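PDB 1Y13: 6-pyruvoyl tetrahydropterin synthase from Plasmodium falciparum, which belongs to the 6-pyruvoyl tetrahydropterin synthase family and binds zinc and biopterin within a six-chain assembly. Local coordinates for residues C35-A40 with K131-E136; H89-I94 with I126-K131. One frame throughout, in Å; residues are numbered along the deposited sequence.

Contact 1: residues C35-A40 with K131-E136; sequences CAHFIA and KHSSTE. With ZN (zinc ion), chain D; BIO (biopterin), chain E.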
ATOM      1  N   CYS A  35     -19.174  -0.498  -9.834  1.00 55.09           N
ATOM      2  CA  CYS A  35     -20.111  -0.569 -10.968  1.00 55.03           C
ATOM      3  C   CYS A  35     -19.944  -1.817 -11.831  1.00 57.25           C
ATOM      4  O   CYS A  35     -18.851  -2.392 -11.897  1.00 56.79           O
ATOM      5  CB  CYS A  35     -19.908   0.655 -11.862  1.00 58.07           C
ATOM      6  SG  CYS A  35     -20.507   2.162 -11.077  1.00 59.24           S
ATOM      7  N   ALA A  36     -21.022  -2.208 -12.501  1.00 55.36           N
ATOM      8  CA  ALA A  36     -20.973  -3.201 -13.538  1.00 55.95           C
ATOM      9  C   ALA A  36     -20.832  -2.518 -14.902  1.00 56.41           C
ATOM     10  O   ALA A  36     -21.239  -1.362 -15.071  1.00 56.42           O
ATOM     11  CB  ALA A  36     -22.242  -4.098 -13.496  1.00 48.76           C
ATOM     12  N   HIS A  37     -20.262  -3.227 -15.874  1.00 54.84           N
ATOM     13  CA  HIS A  37     -20.139  -2.694 -17.230  1.00 55.85           C
ATOM     14  C   HIS A  37     -19.674  -3.805 -18.172  1.00 56.90           C
ATOM     15  O   HIS A  37     -19.290  -4.894 -17.723  1.00 55.73           O
ATOM     16  CB  HIS A  37     -19.137  -1.508 -17.262  1.00 52.03           C
ATOM     17  CG  HIS A  37     -17.708  -1.921 -17.473  1.00 52.17           C
ATOM     18  ND1 HIS A  37     -16.952  -1.476 -18.540  1.00 54.98           N
ATOM     19  CD2 HIS A  37     -16.894  -2.729 -16.749  1.00 54.01           C
ATOM     20  CE1 HIS A  37     -15.733  -1.984 -18.461  1.00 52.48           C
ATOM     21  NE2 HIS A  37     -15.669  -2.746 -17.382  1.00 50.69           N
ATOM     22  N   PHE A  38     -19.700  -3.530 -19.467  1.00 55.85           N
ATOM     23  CA  PHE A  38     -18.920  -4.319 -20.394  1.00 56.57           C
ATOM     24  C   PHE A  38     -18.488  -3.410 -21.516  1.00 57.57           C
ATOM     25  O   PHE A  38     -19.213  -2.497 -21.899  1.00 56.58           O
ATOM     26  CB  PHE A  38     -19.672  -5.580 -20.885  1.00 55.02           C
ATOM     27  CG  PHE A  38     -20.950  -5.292 -21.635  1.00 56.35           C
ATOM     28  CD1 PHE A  38     -20.925  -5.050 -22.990  1.00 49.12           C
ATOM     29  CD2 PHE A  38     -22.179  -5.273 -20.975  1.00 50.38           C
ATOM     30  CE1 PHE A  38     -22.116  -4.782 -23.691  1.00 56.08           C
ATOM     31  CE2 PHE A  38     -23.356  -5.023 -21.652  1.00 56.39           C
ATOM     32  CZ  PHE A  38     -23.330  -4.759 -23.006  1.00 54.25           C
ATOM     33  N   ILE A  39     -17.280  -3.629 -22.012  1.00 59.07           N
ATOM     34  CA  ILE A  39     -16.815  -2.911 -23.189  1.00 58.41           C
ATOM     35  C   ILE A  39     -17.343  -3.503 -24.496  1.00 57.77           C
ATOM     36  O   ILE A  39     -17.415  -4.709 -24.669  1.00 55.96           O
ATOM     37  CB  ILE A  39     -15.292  -2.740 -23.144  1.00 62.51           C
ATOM     38  CG1 ILE A  39     -14.986  -1.509 -22.279  1.00 58.32           C
ATOM     39  CG2 ILE A  39     -14.731  -2.581 -24.548  1.00 57.40           C
ATOM     40  CD1 ILE A  39     -13.672  -1.566 -21.570  1.00 66.39           C
ATOM     41  N   ALA A  40     -17.784  -2.624 -25.393  1.00 58.71           N
ATOM     42  CA  ALA A  40     -18.188  -3.046 -26.718  1.00 56.66           C
ATOM     43  C   ALA A  40     -17.722  -1.996 -27.721  1.00 57.53           C
ATOM     44  O   ALA A  40     -17.981  -0.820 -27.537  1.00 57.41           O
ATOM     45  CB  ALA A  40     -19.697  -3.234 -26.755  1.00 52.46           C
ATOM     46  N   LYS A 131     -19.072   7.038 -25.343  1.00 55.71           N
ATOM     47  CA  LYS A 131     -19.252   6.031 -26.387  1.00 57.66           C
ATOM     48  C   LYS A 131     -18.901   4.629 -25.910  1.00 56.81           C
ATOM     49  O   LYS A 131     -19.472   3.651 -26.387  1.00 55.10           O
ATOM     50  CB  LYS A 131     -18.462   6.334 -27.668  1.00 58.25           C
ATOM     51  CG  LYS A 131     -18.604   7.715 -28.238  1.00 67.05           C
ATOM     52  CD  LYS A 131     -17.874   7.840 -29.589  1.00 70.60           C
ATOM     53  CE  LYS A 131     -18.608   7.168 -30.771  1.00 68.18           C
ATOM     54  NZ  LYS A 131     -18.149   7.835 -32.080  1.00 67.74           N
ATOM     55  N   HIS A 132     -17.945   4.534 -24.988  1.00 56.24           N
ATOM     56  CA  HIS A 132     -17.547   3.264 -24.393  1.00 56.60           C
ATOM     57  C   HIS A 132     -17.382   3.437 -22.891  1.00 56.31           C
ATOM     58  O   HIS A 132     -16.949   4.481 -22.431  1.00 54.61           O
ATOM     59  CB  HIS A 132     -16.221   2.752 -24.961  1.00 48.51           C
ATOM     60  CG  HIS A 132     -16.093   2.857 -26.438  1.00 53.04           C
ATOM     61  ND1 HIS A 132     -15.800   4.043 -27.074  1.00 54.94           N
ATOM     62  CD2 HIS A 132     -16.212   1.925 -27.411  1.00 52.94           C
ATOM     63  CE1 HIS A 132     -15.746   3.839 -28.377  1.00 54.45           C
ATOM     64  NE2 HIS A 132     -15.998   2.562 -28.606  1.00 54.58           N
ATOM     65  N   SER A 133     -17.712   2.399 -22.130  1.00 55.43           N
ATOM     66  CA  SER A 133     -17.478   2.421 -20.692  1.00 56.70           C
ATOM     67  C   SER A 133     -16.027   2.044 -20.349  1.00 56.26           C
ATOM     68  O   SER A 133     -15.772   1.250 -19.454  1.00 57.27           O
ATOM     69  CB  SER A 133     -18.472   1.528 -19.937  1.00 54.13           C
ATOM     70  OG  SER A 133     -18.418   0.189 -20.408  1.00 57.90           O
ATOM     71  N   SER A 134     -15.076   2.615 -21.071  1.00 56.92           N
ATOM     72  CA  SER A 134     -13.676   2.417 -20.768  1.00 55.51           C
ATOM     73  C   SER A 134     -13.310   3.376 -19.653  1.00 56.65           C
ATOM     74  O   SER A 134     -13.965   4.398 -19.441  1.00 57.67           O
ATOM     75  CB  SER A 134     -12.811   2.686 -22.004  1.00 53.24           C
ATOM     76  OG  SER A 134     -12.808   4.074 -22.350  1.00 53.03           O
ATOM     77  N   THR A 135     -12.239   3.045 -18.958  1.00 56.74           N
ATOM     78  CA  THR A 135     -11.690   3.826 -17.866  1.00 56.77           C
ATOM     79  C   THR A 135     -11.287   5.233 -18.330  1.00 57.15           C
ATOM     80  O   THR A 135     -11.576   6.211 -17.633  1.00 56.07           O
ATOM     81  CB  THR A 135     -10.487   3.026 -17.243  1.00 61.60           C
ATOM     82  OG1 THR A 135     -10.905   1.668 -17.040  1.00 66.69           O
ATOM     83  CG2 THR A 135     -10.110   3.562 -15.909  1.00 59.84           C
ATOM     84  N   GLU A 136     -10.642   5.324 -19.501  1.00 55.96           N
ATOM     85  CA  GLU A 136     -10.358   6.601 -20.172  1.00 57.51           C
ATOM     86  C   GLU A 136     -11.603   7.470 -20.352  1.00 57.07           C
ATOM     87  O   GLU A 136     -11.604   8.618 -19.967  1.00 56.69           O
ATOM     88  CB  GLU A 136      -9.712   6.383 -21.556  1.00 53.27           C
ATOM     89  CG  GLU A 136      -8.302   5.788 -21.539  1.00 60.95           C
ATOM     90  CD  GLU A 136      -8.312   4.274 -21.710  1.00 60.19           C
ATOM     91  OE1 GLU A 136      -9.200   3.620 -21.121  1.00 56.74           O
ATOM     92  OE2 GLU A 136      -7.449   3.744 -22.451  1.00 55.54           O
TER
HETATM   93 ZN    ZN D 174     -13.784  -4.048 -17.276  1.00 62.73          ZN
HETATM   94  N1  BIO E 175      -8.112  -1.076 -21.559  1.00 56.68           N
HETATM   95  N2  BIO E 175      -7.278   1.077 -21.842  1.00 56.08           N
HETATM   96  C2  BIO E 175      -8.239   0.248 -21.346  1.00 57.30           C
HETATM   97  N3  BIO E 175      -9.308   0.691 -20.648  1.00 57.74           N
HETATM   98  C4A BIO E 175     -10.236  -1.531 -20.332  1.00 57.36           C
HETATM   99  C8A BIO E 175      -9.050  -1.959 -21.100  1.00 55.39           C
HETATM  100  N8  BIO E 175      -8.907  -3.289 -21.348  1.00 65.13           N
HETATM  101  C7  BIO E 175      -9.796  -4.212 -20.917  1.00 60.89           C
HETATM  102  C6  BIO E 175     -10.898  -3.831 -20.181  1.00 57.20           C
HETATM  103  N5  BIO E 175     -11.084  -2.506 -19.923  1.00 64.66           N
HETATM  104  C9  BIO E 175     -11.901  -4.855 -19.691  1.00 67.94           C
HETATM  105  O9  BIO E 175     -13.261  -4.295 -19.546  1.00 57.58           O
HETATM  106  C10 BIO E 175     -11.479  -5.578 -18.366  1.00 76.80           C
HETATM  107  O10 BIO E 175     -12.039  -4.914 -17.216  1.00 60.99           O
HETATM  108  C11 BIO E 175      -9.969  -5.761 -18.128  1.00 78.44           C
HETATM  109  O   HOH W   1     -20.981  -0.754 -19.936  1.00 42.45           O
HETATM  110  O   HOH W   2     -18.923  -0.079 -23.693  1.00 45.99           O
HETATM  111  O   HOH W   3     -19.896   0.849 -26.416  1.00 46.35           O
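The imidazole of H37 meets S133 at its edge: ND1 donates to OG at 2.9 Å (N-H...O angle 163°), and the hydroxyl oxygen lies practically in the ring plane. The other nitrogen, NE2, binds zinc at 2.3 Å, so one flat group illustrates first- and second-shell coordination: held at both nitrogens, the ring is restricted in its rotation. The ring of H132 also offers an edge: CD2 lies 3.3 Å from A40 O, near the ring plane, while ND1 of H132 is hydrogen-bonded to E137. Folded between its own backbone N and carbonyl carbon (chi1 57°), S133 OG faces the histidine and also binds a water that accepts from F38 N. Two further waters bridge the backbones, one linking F38 O and A40 N to S133 N, the other joining A40 O and K131 O. I39 brings CD1 to 3.2 Å from biopterin N5, while the E136 carboxylate accepts hydrogen bonds from N3 at OE1 and N2 at OE2, the latter at 2.7 Å. Biopterin O9 and O10, H49 and H51 complete the zinc site. The second subunit shares the pocket: its I70 O and F72 N hydrogen-bond biopterin, its V69 N E136 OE2, and its G67 O S134 OG, which also caps E137 N. This chain's side forms where strand 21-41, paired with strand 49-62, passes the loop into helix 135-150.

Contact 2: residues H89-I94 with I126-K131; sequences HFILPI and IKLPIK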
ATOM      1  N   HIS A  89     -24.178   0.956  -9.862  1.00 54.95           N
ATOM      2  CA  HIS A  89     -24.971   0.937 -11.066  1.00 56.81           C
ATOM      3  C   HIS A  89     -24.285   0.114 -12.122  1.00 57.41           C
ATOM      4  O   HIS A  89     -23.089  -0.158 -12.015  1.00 56.73           O
ATOM      5  CB  HIS A  89     -25.104   2.371 -11.606  1.00 48.73           C
ATOM      6  CG  HIS A  89     -25.939   3.248 -10.746  1.00 56.86           C
ATOM      7  ND1 HIS A  89     -25.399   4.198  -9.909  1.00 59.84           N
ATOM      8  CD2 HIS A  89     -27.281   3.308 -10.575  1.00 55.53           C
ATOM      9  CE1 HIS A  89     -26.374   4.822  -9.271  1.00 59.88           C
ATOM     10  NE2 HIS A  89     -27.526   4.299  -9.657  1.00 61.36           N
ATOM     11  N   PHE A  90     -25.045  -0.224 -13.157  1.00 54.08           N
ATOM     12  CA  PHE A  90     -24.492  -0.602 -14.429  1.00 56.35           C
ATOM     13  C   PHE A  90     -24.259   0.673 -15.242  1.00 57.44           C
ATOM     14  O   PHE A  90     -25.170   1.517 -15.396  1.00 56.46           O
ATOM     15  CB  PHE A  90     -25.399  -1.603 -15.172  1.00 51.69           C
ATOM     16  CG  PHE A  90     -24.952  -1.894 -16.571  1.00 51.92           C
ATOM     17  CD1 PHE A  90     -23.984  -2.861 -16.824  1.00 52.06           C
ATOM     18  CD2 PHE A  90     -25.498  -1.208 -17.645  1.00 54.75           C
ATOM     19  CE1 PHE A  90     -23.567  -3.122 -18.101  1.00 55.59           C
ATOM     20  CE2 PHE A  90     -25.083  -1.471 -18.940  1.00 58.07           C
ATOM     21  CZ  PHE A  90     -24.105  -2.428 -19.171  1.00 56.39           C
ATOM     22  N   ILE A  91     -23.023   0.837 -15.716  1.00 55.85           N
ATOM     23  CA  ILE A  91     -22.667   1.987 -16.542  1.00 57.48           C
ATOM     24  C   ILE A  91     -23.106   1.754 -17.989  1.00 56.90           C
ATOM     25  O   ILE A  91     -22.605   0.873 -18.653  1.00 57.28           O
ATOM     26  CB  ILE A  91     -21.142   2.287 -16.498  1.00 58.07           C
ATOM     27  CG1 ILE A  91     -20.696   2.635 -15.070  1.00 59.95           C
ATOM     28  CG2 ILE A  91     -20.781   3.416 -17.456  1.00 54.52           C
ATOM     29  CD1 ILE A  91     -19.187   2.476 -14.862  1.00 59.40           C
ATOM     30  N   LEU A  92     -24.039   2.575 -18.449  1.00 56.69           N
ATOM     31  CA  LEU A  92     -24.602   2.530 -19.801  1.00 57.07           C
ATOM     32  C   LEU A  92     -24.016   3.658 -20.647  1.00 57.04           C
ATOM     33  O   LEU A  92     -24.264   4.827 -20.362  1.00 57.30           O
ATOM     34  CB  LEU A  92     -26.113   2.732 -19.660  1.00 53.31           C
ATOM     35  CG  LEU A  92     -27.288   2.436 -20.606  1.00 64.30           C
ATOM     36  CD1 LEU A  92     -27.263   3.324 -21.836  1.00 67.98           C
ATOM     37  CD2 LEU A  92     -27.370   0.967 -20.982  1.00 67.91           C
ATOM     38  N   PRO A  93     -23.232   3.316 -21.690  1.00 57.38           N
ATOM     39  CA  PRO A  93     -22.658   4.336 -22.549  1.00 57.46           C
ATOM     40  C   PRO A  93     -23.617   4.743 -23.679  1.00 57.40           C
ATOM     41  O   PRO A  93     -23.604   4.139 -24.747  1.00 56.22           O
ATOM     42  CB  PRO A  93     -21.387   3.661 -23.079  1.00 52.00           C
ATOM     43  CG  PRO A  93     -21.650   2.185 -22.984  1.00 54.04           C
ATOM     44  CD  PRO A  93     -22.847   1.954 -22.117  1.00 54.19           C
ATOM     45  N   ILE A  94     -24.411   5.787 -23.441  1.00 57.16           N
ATOM     46  CA  ILE A  94     -25.519   6.116 -24.321  1.00 57.10           C
ATOM     47  C   ILE A  94     -25.114   6.527 -25.736  1.00 57.66           C
ATOM     48  O   ILE A  94     -25.946   6.490 -26.642  1.00 56.23           O
ATOM     49  CB  ILE A  94     -26.565   7.076 -23.683  1.00 59.85           C
ATOM     50  CG1 ILE A  94     -25.928   8.303 -23.065  1.00 58.42           C
ATOM     51  CG2 ILE A  94     -27.418   6.358 -22.623  1.00 62.70           C
ATOM     52  CD1 ILE A  94     -26.952   9.368 -22.683  1.00 64.90           C
ATOM     53  N   ILE A 126     -26.834   3.835 -14.865  1.00 56.20           N
ATOM     54  CA  ILE A 126     -26.426   5.226 -14.863  1.00 56.77           C
ATOM     55  C   ILE A 126     -26.007   5.499 -16.308  1.00 56.99           C
ATOM     56  O   ILE A 126     -25.058   4.894 -16.814  1.00 55.89           O
ATOM     57  CB  ILE A 126     -25.312   5.562 -13.761  1.00 58.64           C
ATOM     58  CG1 ILE A 126     -25.009   7.073 -13.672  1.00 59.66           C
ATOM     59  CG2 ILE A 126     -24.004   4.791 -13.944  1.00 54.13           C
ATOM     60  CD1 ILE A 126     -25.877   7.786 -12.670  1.00 70.22           C
ATOM     61  N   LYS A 127     -26.751   6.386 -16.958  1.00 55.94           N
ATOM     62  CA  LYS A 127     -26.621   6.657 -18.384  1.00 57.80           C
ATOM     63  C   LYS A 127     -25.578   7.746 -18.561  1.00 58.24           C
ATOM     64  O   LYS A 127     -25.857   8.901 -18.293  1.00 59.41           O
ATOM     65  CB  LYS A 127     -28.000   7.097 -18.922  1.00 54.41           C
ATOM     66  CG  LYS A 127     -29.061   6.037 -18.556  1.00 58.32           C
ATOM     67  CD  LYS A 127     -30.431   6.312 -19.089  1.00 57.69           C
ATOM     68  CE  LYS A 127     -30.976   7.627 -18.565  1.00 63.89           C
ATOM     69  NZ  LYS A 127     -31.268   7.572 -17.120  1.00 68.44           N
ATOM     70  N   LEU A 128     -24.368   7.376 -18.973  1.00 57.20           N
ATOM     71  CA  LEU A 128     -23.321   8.353 -19.152  1.00 56.53           C
ATOM     72  C   LEU A 128     -23.186   8.733 -20.618  1.00 57.18           C
ATOM     73  O   LEU A 128     -23.331   7.880 -21.476  1.00 55.32           O
ATOM     74  CB  LEU A 128     -21.974   7.877 -18.552  1.00 52.57           C
ATOM     75  CG  LEU A 128     -21.936   7.503 -17.064  1.00 54.05           C
ATOM     76  CD1 LEU A 128     -20.532   7.125 -16.657  1.00 54.82           C
ATOM     77  CD2 LEU A 128     -22.478   8.666 -16.181  1.00 59.01           C
ATOM     78  N   PRO A 129     -22.918  10.027 -20.901  1.00 56.19           N
ATOM     79  CA  PRO A 129     -22.759  10.517 -22.272  1.00 56.96           C
ATOM     80  C   PRO A 129     -21.373  10.180 -22.814  1.00 57.44           C
ATOM     81  O   PRO A 129     -20.569  11.077 -23.070  1.00 55.43           O
ATOM     82  CB  PRO A 129     -22.945  12.036 -22.115  1.00 57.14           C
ATOM     83  CG  PRO A 129     -22.436  12.326 -20.704  1.00 55.44           C
ATOM     84  CD  PRO A 129     -22.789  11.099 -19.896  1.00 52.61           C
ATOM     85  N   ILE A 130     -21.103   8.878 -22.965  1.00 57.27           N
ATOM     86  CA  ILE A 130     -19.810   8.373 -23.427  1.00 55.70           C
ATOM     87  C   ILE A 130     -20.040   7.275 -24.462  1.00 56.27           C
ATOM     88  O   ILE A 130     -21.085   6.625 -24.443  1.00 54.60           O
ATOM     89  CB  ILE A 130     -18.935   7.854 -22.217  1.00 55.72           C
ATOM     90  CG1 ILE A 130     -19.639   6.721 -21.459  1.00 53.90           C
ATOM     91  CG2 ILE A 130     -18.605   9.010 -21.250  1.00 55.06           C
ATOM     92  CD1 ILE A 130     -18.802   6.118 -20.311  1.00 52.24           C
ATOM     93  N   LYS A 131     -19.072   7.038 -25.343  1.00 55.71           N
ATOM     94  CA  LYS A 131     -19.252   6.031 -26.387  1.00 57.66           C
ATOM     95  C   LYS A 131     -18.901   4.629 -25.910  1.00 56.81           C
ATOM     96  O   LYS A 131     -19.472   3.651 -26.387  1.00 55.10           O
ATOM     97  CB  LYS A 131     -18.462   6.334 -27.668  1.00 58.25           C
ATOM     98  CG  LYS A 131     -18.604   7.715 -28.238  1.00 67.05           C
ATOM     99  CD  LYS A 131     -17.874   7.840 -29.589  1.00 70.60           C
ATOM    100  CE  LYS A 131     -18.608   7.168 -30.771  1.00 68.18           C
ATOM    101  NZ  LYS A 131     -18.149   7.835 -32.080  1.00 67.74           N
TER
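Strands 90-93 and 126-128 run parallel, with I91 beside I126, L92 beside K127 and P93 beside L128; their axes approach to 4.8 Å and their directions differ by 32°. A ladder of four backbone bonds joins them: I126 N to F90 O, L92 N to I126 O, L128 N to L92 O and I94 N to L128 O. L92 shows how a parallel pair uses the amide and carbonyl of one residue to bind two residues of its neighbour. Segment 126-131 then turns at P129, centre of an inverse gamma turn. Among the side chains, I126 sets CB over one face of the H89 ring, a CH-pi contact 4.2 Å from the centroid. I91 and I126 run next to each other in the same direction, CG1 of I91 4.1 Å from CG2 of I126, and I91 CG2 reaches L128 CD1 at 3.8 Å. Farther along, P93 CB packs against CG1 of I130, placed by the I130 chi1 of 60° between that residue's backbone N and carbonyl carbon. Past the strand end, CG2 of I94 crosses to K127 CB at 3.8 Å, K127 being on the face that carries L92. The face with I91 and L128 rests on helix 135-150 through I138 and Y141, whereas L92 packs on I110 of strand 107-112; F90, stacked on F120, touches A36 of strand 21-41.

In the fold
Contacts 1 and 2 lie with their centres about 8 Å apart and show how a small parallel ladder can be tied to a metal pocket through the backbone. A36 makes the join: its O lies 2.9 Å from I91 N and its N 3.0 Å from H89 O, both probable hydrogen bonds. Packing adds to it, with H37 CA 3.6 Å from F90 CE1. K131 belongs to both contacts, ending the segment 126-131 and beginning the one that leads to S133 and E136. The side chain of I91 is about 9 Å from zinc and about 10 Å from biopterin, so contact 2 lies near the site without lining it; none of its residues belongs to the zinc or biopterin site.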